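Local atomic coordinates of aspartate aminotransferase (Plasmodium falciparum, PDB entry 3K7Y), a protein that probably catalyses, with pyridoxal 5'-phosphate as cofactor, the transfer of the amino group of L-aspartate to 2-oxoglutarate, giving oxaloacetate and L-glutamate. Residues A[1-4]-A[5-8]; A[265-268]-A[269-272]; A[310-313]-A[314-318]; A[364-367]-A[368-371]. All coordinates share one frame; numbering follows the deposited sequence.

Contact 1: A[1-4]-A[5-8]; sequences MDKL and LSSL
Lys3 and Ser6 meet across a single tight turn, and the carbonyl oxygen of Lys3 is its focus. Ser6 can be traced outward from its CB, which stands 3.3 Å from Lys3 O. At the next atom, the first torsion (chi1 40°) sets OG between the backbone N and the carbonyl carbon of its own residue, which turns the hydroxyl back along the chain. OG donates to Lys3 O at 2.7 Å, coming from above the carbonyl plane, 39° out of it, rather than along a lone pair. The same OG also lies against the lysine side chain, 3.3 Å from Lys3 CD and 3.8 Å from Lys3 CG. The bend at the second torsion of the lysine sets CD beside the hydroxyl; the further bend at the third only redirects the chain beyond it.

The backbone supplies the second grip on the oxygen: Ser6 N also donates to Lys3 O at 2.7 Å, with a bent N-H...O angle of 136°. Two donors of one residue therefore share this acceptor. One residue further on, Ser7 N reaches Leu4 O only weakly, at 3.5 Å.

The leucines make a looser apolar contact, Leu4 CB lying 4.4 Å from Leu5 CD2. Leu4 packs on Leu120 of the second subunit and Leu5 on Glu270 of that subunit. Spacing of three residues between donor and acceptor identifies a 3-10 turn, here reinforced by a serine hydroxyl, within the N-terminal arm that reaches across to the partner, as in other homodimeric aspartate aminotransferases.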
ATOM      1  N   MET A   1     -24.114  17.792   4.236  1.00 92.49           N
ATOM      2  CA  MET A   1     -23.502  17.989   5.585  1.00 92.52           C
ATOM      3  C   MET A   1     -23.244  16.623   6.248  1.00 91.70           C
ATOM      4  O   MET A   1     -24.201  15.923   6.626  1.00 91.78           O
ATOM      5  CB  MET A   1     -24.432  18.846   6.466  1.00 93.09           C
ATOM      6  CG  MET A   1     -23.780  20.063   7.154  1.00 95.60           C
ATOM      7  SD  MET A   1     -23.855  21.599   6.162  1.00101.53           S
ATOM      8  CE  MET A   1     -23.626  22.886   7.413  1.00 99.59           C
ATOM      9  N   ASP A   2     -21.959  16.252   6.367  1.00119.48           N
ATOM     10  CA  ASP A   2     -21.527  15.026   7.066  1.00117.05           C
ATOM     11  C   ASP A   2     -22.026  15.021   8.513  1.00117.39           C
ATOM     12  O   ASP A   2     -21.663  15.889   9.320  1.00118.04           O
ATOM     13  CB  ASP A   2     -19.991  14.876   7.065  1.00115.34           C
ATOM     14  CG  ASP A   2     -19.441  14.225   5.793  1.00113.69           C
ATOM     15  OD1 ASP A   2     -20.187  14.095   4.801  1.00113.83           O
ATOM     16  OD2 ASP A   2     -18.245  13.850   5.787  1.00111.51           O
ATOM     17  N   LYS A   3     -22.865  14.040   8.827  1.00116.58           N
ATOM     18  CA  LYS A   3     -23.365  13.844  10.178  1.00116.47           C
ATOM     19  C   LYS A   3     -22.834  12.525  10.723  1.00114.66           C
ATOM     20  O   LYS A   3     -22.739  12.353  11.937  1.00115.21           O
ATOM     21  CB  LYS A   3     -24.903  13.883  10.177  1.00118.40           C
ATOM     22  CG  LYS A   3     -25.620  13.231  11.370  1.00119.28           C
ATOM     23  CD  LYS A   3     -25.760  11.707  11.214  1.00118.61           C
ATOM     24  CE  LYS A   3     -26.704  11.319  10.080  1.00118.90           C
ATOM     25  NZ  LYS A   3     -26.461   9.932   9.592  1.00117.36           N
ATOM     26  N   LEU A   4     -22.481  11.612   9.814  1.00112.19           N
ATOM     27  CA  LEU A   4     -21.991  10.265  10.143  1.00110.08           C
ATOM     28  C   LEU A   4     -21.103  10.244  11.375  1.00109.22           C
ATOM     29  O   LEU A   4     -21.177   9.314  12.192  1.00109.44           O
ATOM     30  CB  LEU A   4     -21.205   9.686   8.968  1.00108.11           C
ATOM     31  CG  LEU A   4     -21.717   9.990   7.565  1.00107.65           C
ATOM     32  CD1 LEU A   4     -20.741   9.443   6.545  1.00105.38           C
ATOM     33  CD2 LEU A   4     -23.115   9.420   7.357  1.00108.74           C
ATOM     34  N   LEU A   5     -20.289  11.291  11.499  1.00108.02           N
ATOM     35  CA  LEU A   5     -19.325  11.469  12.584  1.00106.87           C
ATOM     36  C   LEU A   5     -19.986  11.657  13.966  1.00108.33           C
ATOM     37  O   LEU A   5     -19.309  11.933  14.964  1.00108.38           O
ATOM     38  CB  LEU A   5     -18.387  12.634  12.234  1.00106.14           C
ATOM     39  CG  LEU A   5     -18.013  12.751  10.746  1.00104.06           C
ATOM     40  CD1 LEU A   5     -17.071  13.902  10.475  1.00103.35           C
ATOM     41  CD2 LEU A   5     -17.420  11.466  10.195  1.00101.53           C
ATOM     42  N   SER A   6     -21.306  11.492  14.015  1.00109.43           N
ATOM     43  CA  SER A   6     -22.045  11.548  15.269  1.00111.00           C
ATOM     44  C   SER A   6     -21.750  10.334  16.151  1.00110.38           C
ATOM     45  O   SER A   6     -21.460  10.498  17.334  1.00110.88           O
ATOM     46  CB  SER A   6     -23.552  11.751  15.031  1.00112.81           C
ATOM     47  OG  SER A   6     -24.018  10.988  13.931  1.00112.49           O
ATOM     48  N   SER A   7     -21.784   9.129  15.584  1.00109.34           N
ATOM     49  CA  SER A   7     -21.474   7.924  16.375  1.00109.23           C
ATOM     50  C   SER A   7     -19.957   7.688  16.568  1.00107.46           C
ATOM     51  O   SER A   7     -19.539   6.616  17.019  1.00106.82           O
ATOM     52  CB  SER A   7     -22.167   6.681  15.787  1.00109.15           C
ATOM     53  OG  SER A   7     -21.608   6.314  14.536  1.00107.30           O
ATOM     54  N   LEU A   8     -19.144   8.698  16.260  1.00106.80           N
ATOM     55  CA  LEU A   8     -17.700   8.511  16.227  1.00105.39           C
ATOM     56  C   LEU A   8     -16.967   8.679  17.550  1.00105.95           C
ATOM     57  O   LEU A   8     -16.750   9.799  18.026  1.00106.71           O
ATOM     58  CB  LEU A   8     -17.049   9.320  15.101  1.00104.35           C
ATOM     59  CG  LEU A   8     -16.788   8.505  13.823  1.00103.12           C
ATOM     60  CD1 LEU A   8     -16.053   9.358  12.805  1.00103.50           C
ATOM     61  CD2 LEU A   8     -16.004   7.207  14.080  1.00101.07           C
TER

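Contact 2: A[265-268]-A[269-272]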
ATOM      1  N   CYS A 265       4.084 -23.728  -4.419  1.00 81.68           N
ATOM      2  CA  CYS A 265       3.028 -24.399  -5.195  1.00 84.72           C
ATOM      3  C   CYS A 265       3.418 -25.780  -5.743  1.00 87.78           C
ATOM      4  O   CYS A 265       4.571 -26.015  -6.103  1.00 88.85           O
ATOM      5  CB  CYS A 265       2.571 -23.502  -6.350  1.00 85.05           C
ATOM      6  SG  CYS A 265       1.960 -21.884  -5.844  1.00 84.65           S
ATOM      7  N   LYS A 266       2.435 -26.676  -5.817  1.00 89.87           N
ATOM      8  CA  LYS A 266       2.623 -28.035  -6.338  1.00 93.52           C
ATOM      9  C   LYS A 266       3.276 -28.088  -7.737  1.00 95.98           C
ATOM     10  O   LYS A 266       4.300 -28.763  -7.928  1.00 97.74           O
ATOM     11  CB  LYS A 266       1.291 -28.795  -6.331  1.00 94.50           C
ATOM     12  CG  LYS A 266       0.806 -29.217  -4.930  1.00 94.92           C
ATOM     13  CD  LYS A 266      -0.727 -29.435  -4.847  1.00 97.56           C
ATOM     14  CE  LYS A 266      -1.348 -30.117  -6.105  1.00101.07           C
ATOM     15  NZ  LYS A 266      -0.784 -31.460  -6.461  1.00103.58           N
ATOM     16  N   ASN A 267       2.699 -27.377  -8.706  1.00 96.36           N
ATOM     17  CA  ASN A 267       3.258 -27.359 -10.059  1.00 98.56           C
ATOM     18  C   ASN A 267       3.314 -25.971 -10.697  1.00 97.99           C
ATOM     19  O   ASN A 267       2.728 -25.013 -10.191  1.00 95.57           O
ATOM     20  CB  ASN A 267       2.526 -28.360 -10.968  1.00100.97           C
ATOM     21  CG  ASN A 267       1.024 -28.130 -11.016  1.00 99.73           C
ATOM     22  OD1 ASN A 267       0.558 -26.998 -11.103  1.00 97.61           O
ATOM     23  ND2 ASN A 267       0.258 -29.214 -10.968  1.00100.03           N
ATOM     24  N   GLN A 268       4.028 -25.890 -11.816  1.00100.35           N
ATOM     25  CA  GLN A 268       4.178 -24.668 -12.605  1.00100.63           C
ATOM     26  C   GLN A 268       2.816 -24.079 -13.036  1.00100.02           C
ATOM     27  O   GLN A 268       2.750 -22.961 -13.562  1.00100.00           O
ATOM     28  CB  GLN A 268       5.041 -24.963 -13.843  1.00104.02           C
ATOM     29  CG  GLN A 268       6.096 -26.088 -13.655  1.00106.56           C
ATOM     30  CD  GLN A 268       6.511 -26.771 -14.965  1.00111.19           C
ATOM     31  OE1 GLN A 268       5.679 -27.046 -15.837  1.00112.78           O
ATOM     32  NE2 GLN A 268       7.802 -27.059 -15.095  1.00113.36           N
ATOM     33  N   GLU A 269       1.740 -24.828 -12.785  1.00 99.48           N
ATOM     34  CA  GLU A 269       0.388 -24.468 -13.233  1.00 98.81           C
ATOM     35  C   GLU A 269      -0.540 -24.050 -12.092  1.00 95.08           C
ATOM     36  O   GLU A 269      -1.593 -23.475 -12.332  1.00 94.56           O
ATOM     37  CB  GLU A 269      -0.244 -25.627 -14.015  1.00101.92           C
ATOM     38  CG  GLU A 269       0.532 -26.078 -15.270  1.00106.59           C
ATOM     39  CD  GLU A 269       1.658 -27.091 -14.985  1.00109.22           C
ATOM     40  OE1 GLU A 269       2.697 -27.039 -15.688  1.00111.52           O
ATOM     41  OE2 GLU A 269       1.505 -27.944 -14.079  1.00108.74           O
ATOM     42  N   GLU A 270      -0.161 -24.371 -10.858  1.00 92.38           N
ATOM     43  CA  GLU A 270      -0.827 -23.818  -9.677  1.00 88.68           C
ATOM     44  C   GLU A 270      -0.291 -22.414  -9.428  1.00 85.65           C
ATOM     45  O   GLU A 270      -1.055 -21.500  -9.105  1.00 84.39           O
ATOM     46  CB  GLU A 270      -0.605 -24.689  -8.438  1.00 88.02           C
ATOM     47  CG  GLU A 270      -1.797 -25.546  -8.048  1.00 89.21           C
ATOM     48  CD  GLU A 270      -1.688 -26.096  -6.623  1.00 89.91           C
ATOM     49  OE1 GLU A 270      -2.526 -26.955  -6.254  1.00 91.49           O
ATOM     50  OE2 GLU A 270      -0.772 -25.681  -5.870  1.00 88.46           O
ATOM     51  N   LYS A 271       1.024 -22.253  -9.581  1.00 84.06           N
ATOM     52  CA  LYS A 271       1.660 -20.937  -9.590  1.00 81.08           C
ATOM     53  C   LYS A 271       0.780 -19.945 -10.389  1.00 80.30           C
ATOM     54  O   LYS A 271       0.349 -18.923  -9.837  1.00 78.58           O
ATOM     55  CB  LYS A 271       3.087 -21.045 -10.163  1.00 82.39           C
ATOM     56  CG  LYS A 271       4.082 -19.965  -9.734  1.00 79.84           C
ATOM     57  CD  LYS A 271       4.226 -18.855 -10.766  1.00 80.41           C
ATOM     58  CE  LYS A 271       5.093 -19.265 -11.964  1.00 83.28           C
ATOM     59  NZ  LYS A 271       6.547 -19.106 -11.710  1.00 82.73           N
ATOM     60  N   LYS A 272       0.474 -20.276 -11.653  1.00 80.92           N
ATOM     61  CA  LYS A 272      -0.321 -19.404 -12.539  1.00 79.74           C
ATOM     62  C   LYS A 272      -1.669 -18.995 -11.970  1.00 77.00           C
ATOM     63  O   LYS A 272      -2.064 -17.856 -12.127  1.00 76.05           O
ATOM     64  CB  LYS A 272      -0.538 -20.030 -13.926  1.00 83.08           C
ATOM     65  CG  LYS A 272       0.494 -19.634 -15.007  1.00 84.83           C
ATOM     66  CD  LYS A 272      -0.186 -19.240 -16.341  1.00 84.63           C
ATOM     67  CE  LYS A 272       0.682 -19.564 -17.553  1.00 85.75           C
ATOM     68  NZ  LYS A 272       0.460 -20.957 -18.030  1.00 86.05           N
TER
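Asn267 gathers the first amide groups of the following helix, and the close part of the contact lies around its two oxygens. The main-chain oxygen Asn267 O accepts from Glu270 N at 3.0 Å, the donor standing well above the carbonyl plane, and more weakly from Lys271 N at 3.3 Å, where the N-H points almost straight at it (172°). The side-chain oxygen Asn267 OD1 lies 2.7 Å from Glu270 N in a weak, strongly bent bond, and accepts from Glu269 N, whose position is less certain. This is an N-cap, with asparagine right before helix 268-283 answering amides that have no preceding turn to bond to. A chi1 of 56° swings the amide back over the helix start, where OD1 can reach them.

Cys265 closes the inner side, its CB 4.0 Å from Glu270 CB. Toward the second subunit, whose Asp2 and Leu5 pack on Lys266 and Glu270 respectively, the fit slackens. Glu270 OE2 takes a weak bond from Lys266 N at 3.4 Å, while its OE1 touches Lys266 CD at 3.4 Å. Lys266 NZ stays 4.8 Å from Glu270 OE1, the opposite charges near but unpaired. Exposed Glu269 and Lys272 form the solvent side.

Contact 3: A[310-313]-A[314-318]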
ATOM      1  N   TRP A 310      26.625  -4.780   1.639  1.00 90.82           N
ATOM      2  CA  TRP A 310      25.501  -4.766   2.565  1.00 87.59           C
ATOM      3  C   TRP A 310      25.577  -5.922   3.547  1.00 86.72           C
ATOM      4  O   TRP A 310      25.636  -5.673   4.747  1.00 86.86           O
ATOM      5  CB  TRP A 310      24.157  -4.754   1.845  1.00 85.73           C
ATOM      6  CG  TRP A 310      22.982  -5.068   2.753  1.00 82.10           C
ATOM      7  CD1 TRP A 310      22.549  -4.338   3.826  1.00 80.71           C
ATOM      8  CD2 TRP A 310      22.095  -6.188   2.648  1.00 78.38           C
ATOM      9  NE1 TRP A 310      21.456  -4.943   4.400  1.00 77.68           N
ATOM     10  CE2 TRP A 310      21.156  -6.078   3.694  1.00 75.97           C
ATOM     11  CE3 TRP A 310      22.003  -7.277   1.771  1.00 76.97           C
ATOM     12  CZ2 TRP A 310      20.144  -7.013   3.887  1.00 73.53           C
ATOM     13  CZ3 TRP A 310      21.000  -8.207   1.965  1.00 74.28           C
ATOM     14  CH2 TRP A 310      20.083  -8.069   3.013  1.00 72.58           C
ATOM     15  N   ILE A 311      25.583  -7.169   3.051  1.00 86.05           N
ATOM     16  CA  ILE A 311      25.740  -8.370   3.909  1.00 85.18           C
ATOM     17  C   ILE A 311      26.776  -8.185   5.027  1.00 86.32           C
ATOM     18  O   ILE A 311      26.531  -8.575   6.181  1.00 85.47           O
ATOM     19  CB  ILE A 311      26.149  -9.626   3.110  1.00 85.99           C
ATOM     20  CG1 ILE A 311      25.063 -10.034   2.131  1.00 84.40           C
ATOM     21  CG2 ILE A 311      26.446 -10.798   4.048  1.00 85.71           C
ATOM     22  CD1 ILE A 311      25.599 -10.882   1.000  1.00 86.17           C
ATOM     23  N   LYS A 312      27.925  -7.601   4.672  1.00 88.16           N
ATOM     24  CA  LYS A 312      28.979  -7.303   5.632  1.00 89.70           C
ATOM     25  C   LYS A 312      28.497  -6.354   6.733  1.00 88.32           C
ATOM     26  O   LYS A 312      28.498  -6.743   7.896  1.00 87.78           O
ATOM     27  CB  LYS A 312      30.251  -6.783   4.939  1.00 92.82           C
ATOM     28  CG  LYS A 312      31.231  -7.873   4.417  1.00 95.63           C
ATOM     29  CD  LYS A 312      32.075  -8.513   5.538  1.00 97.88           C
ATOM     30  CE  LYS A 312      33.238  -9.375   5.000  1.00101.37           C
ATOM     31  NZ  LYS A 312      34.603  -8.726   5.025  1.00104.11           N
ATOM     32  N   GLU A 313      28.073  -5.136   6.378  1.00 87.93           N
ATOM     33  CA  GLU A 313      27.540  -4.175   7.368  1.00 87.00           C
ATOM     34  C   GLU A 313      26.420  -4.841   8.176  1.00 84.06           C
ATOM     35  O   GLU A 313      26.280  -4.606   9.381  1.00 83.68           O
ATOM     36  CB  GLU A 313      26.991  -2.897   6.713  1.00 87.29           C
ATOM     37  CG  GLU A 313      27.950  -2.076   5.829  1.00 91.97           C
ATOM     38  CD  GLU A 313      27.206  -1.022   4.977  1.00 94.94           C
ATOM     39  OE1 GLU A 313      27.177  -1.149   3.723  1.00 96.22           O
ATOM     40  OE2 GLU A 313      26.632  -0.075   5.566  1.00 95.20           O
ATOM     41  N   LEU A 314      25.635  -5.677   7.495  1.00 81.83           N
ATOM     42  CA  LEU A 314      24.603  -6.465   8.132  1.00 78.98           C
ATOM     43  C   LEU A 314      25.211  -7.419   9.145  1.00 78.98           C
ATOM     44  O   LEU A 314      24.788  -7.438  10.299  1.00 78.16           O
ATOM     45  CB  LEU A 314      23.775  -7.227   7.095  1.00 77.94           C
ATOM     46  CG  LEU A 314      22.546  -8.040   7.548  1.00 76.15           C
ATOM     47  CD1 LEU A 314      22.971  -9.389   8.181  1.00 78.00           C
ATOM     48  CD2 LEU A 314      21.600  -7.263   8.475  1.00 72.51           C
ATOM     49  N   SER A 315      26.195  -8.210   8.725  1.00 79.99           N
ATOM     50  CA  SER A 315      26.867  -9.131   9.655  1.00 80.39           C
ATOM     51  C   SER A 315      27.546  -8.403  10.823  1.00 81.29           C
ATOM     52  O   SER A 315      27.474  -8.855  11.973  1.00 80.70           O
ATOM     53  CB  SER A 315      27.874 -10.011   8.930  1.00 82.08           C
ATOM     54  OG  SER A 315      28.057 -11.206   9.654  1.00 81.37           O
ATOM     55  N   GLN A 316      28.198  -7.279  10.504  1.00 82.73           N
ATOM     56  CA  GLN A 316      28.717  -6.311  11.485  1.00 83.42           C
ATOM     57  C   GLN A 316      27.628  -5.729  12.404  1.00 81.27           C
ATOM     58  O   GLN A 316      27.927  -5.249  13.493  1.00 81.56           O
ATOM     59  CB  GLN A 316      29.462  -5.162  10.780  1.00 85.21           C
ATOM     60  CG  GLN A 316      30.991  -5.208  10.874  1.00 88.90           C
ATOM     61  CD  GLN A 316      31.683  -5.851   9.663  1.00 91.62           C
ATOM     62  OE1 GLN A 316      31.205  -5.753   8.534  1.00 92.39           O
ATOM     63  NE2 GLN A 316      32.829  -6.491   9.902  1.00 93.09           N
ATOM     64  N   LEU A 317      26.373  -5.765  11.972  1.00 79.37           N
ATOM     65  CA  LEU A 317      25.285  -5.231  12.802  1.00 77.74           C
ATOM     66  C   LEU A 317      24.795  -6.197  13.891  1.00 76.82           C
ATOM     67  O   LEU A 317      24.829  -5.855  15.070  1.00 76.47           O
ATOM     68  CB  LEU A 317      24.129  -4.706  11.942  1.00 76.06           C
ATOM     69  CG  LEU A 317      23.107  -3.811  12.637  1.00 74.25           C
ATOM     70  CD1 LEU A 317      23.789  -2.781  13.511  1.00 75.33           C
ATOM     71  CD2 LEU A 317      22.239  -3.125  11.607  1.00 72.95           C
ATOM     72  N   SER A 318      24.355  -7.392  13.504  1.00 76.64           N
ATOM     73  CA  SER A 318      23.905  -8.383  14.482  1.00 76.80           C
ATOM     74  C   SER A 318      24.963  -8.629  15.566  1.00 78.68           C
ATOM     75  O   SER A 318      24.623  -8.853  16.734  1.00 78.42           O
ATOM     76  CB  SER A 318      23.542  -9.702  13.804  1.00 76.34           C
ATOM     77  OG  SER A 318      24.712 -10.380  13.375  1.00 78.73           O
TER
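Trp310 and Leu314 stand one helical turn apart, and the indole covers the base of the leucine. With chi1 at 166° the ring swings away from its own backbone N and along the helix, bringing one face over Leu314. Leu314 CB sits 4.2 Å above that plane, offset toward the rim, where its nearest ring atom is Trp310 NE1 at 4.2 Å. The indole N-H itself donates elsewhere, to Asn250 O.

Beneath the side chains the backbone is regular alpha-helix. Leu314 N donates to Trp310 O at 2.7 Å and Gln316 N to Lys312 O at 2.7 Å, the latter bond almost straight at 177°. Between them Ser315 N donates to Ile311 O at 2.6 Å. The hydroxyl of Ser315 is turned away from its backbone N (chi1 -155°) and is held by Thr222 O.

Glu313 extends beyond CG and spends its carboxylate on Ser51 OG and, weakly, Asp50 N, at the beginning of helix 50-62. Helix 304-335 thus lies between that helix start, where Phe49 meets the Trp310 ring edge-to-face, and the loop linking strand 209-214 to helix 229-235, whose Leu224 packs on Leu314; the Leu314 side chain is about 8 Å from that of the cofactor-binding Lys249.

Contact 4: A[364-367]-A[368-371]; sequences IAEH and LKTH
Two torsion patterns bring Glu366 and Lys369 together: the glutamate bends at chi2 (55°), while the lysine runs nearly straight through chi2 and chi3 before kinking at its last torsion. Lys369 NZ consequently meets the carboxylate in a salt bridge, 3.2 Å from Glu366 OE2 on its syn side, 29° out of the carboxylate plane. The second oxygen makes a weak bond of its own, Lys369 NZ to Glu366 OE1 at 3.4 Å, and Lys369 CD lies against that same Glu366 OE1 at 3.3 Å.

On the inner side Ile364 and Leu368 pack obliquely, Ile364 CG2 being 3.6 Å from Leu368 CG. The backbone binds the same pair, Leu368 N donating to Ile364 O at 2.9 Å, which closes one helix-like turn. The next turn is slacker: Thr370 OG1 and Thr370 N both reach His367 O weakly, at 3.3 and 3.4 Å. Residues 365-367 have helical backbone angles without the regular bonds, so the segment is an irregular coil.

In the chain the coil follows strand 355-357 and precedes strand 373-374. Leu368 packs on Ile373 and Lys369 on Tyr374 of the latter strand, while helix 390-403 offers Ser401 to Ile364 and His367, and Tyr393 and Lys397 to His371.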
ATOM      1  N   ILE A 364       7.414  -2.969  36.373  1.00 72.47           N
ATOM      2  CA  ILE A 364       8.107  -1.695  36.649  1.00 73.34           C
ATOM      3  C   ILE A 364       7.964  -0.644  35.510  1.00 73.68           C
ATOM      4  O   ILE A 364       8.512   0.462  35.573  1.00 74.09           O
ATOM      5  CB  ILE A 364       9.605  -1.984  37.087  1.00 72.90           C
ATOM      6  CG1 ILE A 364       9.884  -1.415  38.467  1.00 74.03           C
ATOM      7  CG2 ILE A 364      10.663  -1.590  36.035  1.00 71.65           C
ATOM      8  CD1 ILE A 364       9.272  -2.225  39.567  1.00 75.54           C
ATOM      9  N   ALA A 365       7.179  -0.993  34.495  1.00 73.88           N
ATOM     10  CA  ALA A 365       7.091  -0.215  33.258  1.00 74.31           C
ATOM     11  C   ALA A 365       6.617   1.228  33.440  1.00 76.10           C
ATOM     12  O   ALA A 365       7.147   2.140  32.799  1.00 76.48           O
ATOM     13  CB  ALA A 365       6.220  -0.941  32.239  1.00 73.35           C
ATOM     14  N   GLU A 366       5.629   1.434  34.306  1.00 77.81           N
ATOM     15  CA  GLU A 366       5.034   2.755  34.473  1.00 79.67           C
ATOM     16  C   GLU A 366       5.774   3.557  35.532  1.00 80.85           C
ATOM     17  O   GLU A 366       5.550   4.756  35.681  1.00 82.53           O
ATOM     18  CB  GLU A 366       3.528   2.648  34.780  1.00 80.93           C
ATOM     19  CG  GLU A 366       2.636   3.687  34.067  1.00 82.86           C
ATOM     20  CD  GLU A 366       2.818   3.699  32.535  1.00 83.94           C
ATOM     21  OE1 GLU A 366       2.841   4.806  31.957  1.00 85.62           O
ATOM     22  OE2 GLU A 366       2.947   2.616  31.906  1.00 82.18           O
ATOM     23  N   HIS A 367       6.662   2.896  36.264  1.00 80.66           N
ATOM     24  CA  HIS A 367       7.523   3.596  37.206  1.00 81.95           C
ATOM     25  C   HIS A 367       8.822   4.008  36.538  1.00 80.87           C
ATOM     26  O   HIS A 367       9.507   4.915  37.001  1.00 82.21           O
ATOM     27  CB  HIS A 367       7.828   2.755  38.452  1.00 82.50           C
ATOM     28  CG  HIS A 367       8.053   3.584  39.674  1.00 86.91           C
ATOM     29  ND1 HIS A 367       8.937   4.645  39.697  1.00 90.20           N
ATOM     30  CD2 HIS A 367       7.474   3.547  40.898  1.00 90.50           C
ATOM     31  CE1 HIS A 367       8.907   5.214  40.890  1.00 93.06           C
ATOM     32  NE2 HIS A 367       8.026   4.569  41.638  1.00 93.67           N
ATOM     33  N   LEU A 368       9.162   3.329  35.452  1.00 78.79           N
ATOM     34  CA  LEU A 368      10.369   3.626  34.713  1.00 77.79           C
ATOM     35  C   LEU A 368      10.181   4.871  33.879  1.00 78.24           C
ATOM     36  O   LEU A 368      11.095   5.291  33.169  1.00 78.14           O
ATOM     37  CB  LEU A 368      10.725   2.460  33.793  1.00 76.50           C
ATOM     38  CG  LEU A 368      11.735   1.386  34.222  1.00 75.80           C
ATOM     39  CD1 LEU A 368      11.940   0.391  33.090  1.00 73.65           C
ATOM     40  CD2 LEU A 368      13.074   1.981  34.639  1.00 76.68           C
ATOM     41  N   LYS A 369       8.983   5.447  33.951  1.00 78.72           N
ATOM     42  CA  LYS A 369       8.655   6.652  33.194  1.00 79.13           C
ATOM     43  C   LYS A 369       8.818   7.921  34.023  1.00 80.84           C
ATOM     44  O   LYS A 369       9.039   8.986  33.453  1.00 81.78           O
ATOM     45  CB  LYS A 369       7.264   6.547  32.561  1.00 79.00           C
ATOM     46  CG  LYS A 369       7.243   5.576  31.381  1.00 77.76           C
ATOM     47  CD  LYS A 369       5.861   5.338  30.768  1.00 77.71           C
ATOM     48  CE  LYS A 369       5.971   4.319  29.624  1.00 76.33           C
ATOM     49  NZ  LYS A 369       4.778   3.436  29.467  1.00 76.04           N
ATOM     50  N   THR A 370       8.754   7.801  35.355  1.00 81.33           N
ATOM     51  CA  THR A 370       9.051   8.929  36.262  1.00 83.37           C
ATOM     52  C   THR A 370      10.500   9.373  36.054  1.00 83.46           C
ATOM     53  O   THR A 370      10.835  10.554  36.167  1.00 85.48           O
ATOM     54  CB  THR A 370       8.768   8.631  37.780  1.00 84.05           C
ATOM     55  OG1 THR A 370       9.869   7.934  38.374  1.00 84.11           O
ATOM     56  CG2 THR A 370       7.500   7.809  37.975  1.00 83.87           C
ATOM     57  N   HIS A 371      11.352   8.400  35.763  1.00 81.77           N
ATOM     58  CA  HIS A 371      12.642   8.642  35.145  1.00 81.70           C
ATOM     59  C   HIS A 371      12.351   8.588  33.649  1.00 81.18           C
ATOM     60  O   HIS A 371      11.318   8.060  33.231  1.00 80.51           O
ATOM     61  CB  HIS A 371      13.620   7.554  35.562  1.00 80.41           C
ATOM     62  CG  HIS A 371      13.430   7.103  36.973  1.00 79.67           C
ATOM     63  ND1 HIS A 371      13.903   7.823  38.045  1.00 80.65           N
ATOM     64  CD2 HIS A 371      12.789   6.030  37.491  1.00 78.36           C
ATOM     65  CE1 HIS A 371      13.585   7.200  39.165  1.00 80.61           C
ATOM     66  NE2 HIS A 371      12.908   6.110  38.858  1.00 79.20           N
TER

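Read from the N terminus, the four contacts come in series; none nests in or crosses another, and each closes one or two turns rather than a long loop. Contact 1 forms a turn in the arm ahead of helix 15-23. Contact 2 starts helix 268-283 after strand 258-264, contact 3 lies within helix 304-335, and contact 4 shapes the coil leading to strand 373-374. Within one chain contacts 1 and 2 are far apart, their nearest atoms about 38 Å from each other. The dimer brings them together nevertheless, since Leu5 of one subunit packs on Glu270 of the other. Contacts 2 and 4 lie on opposite sides of the chain's centre.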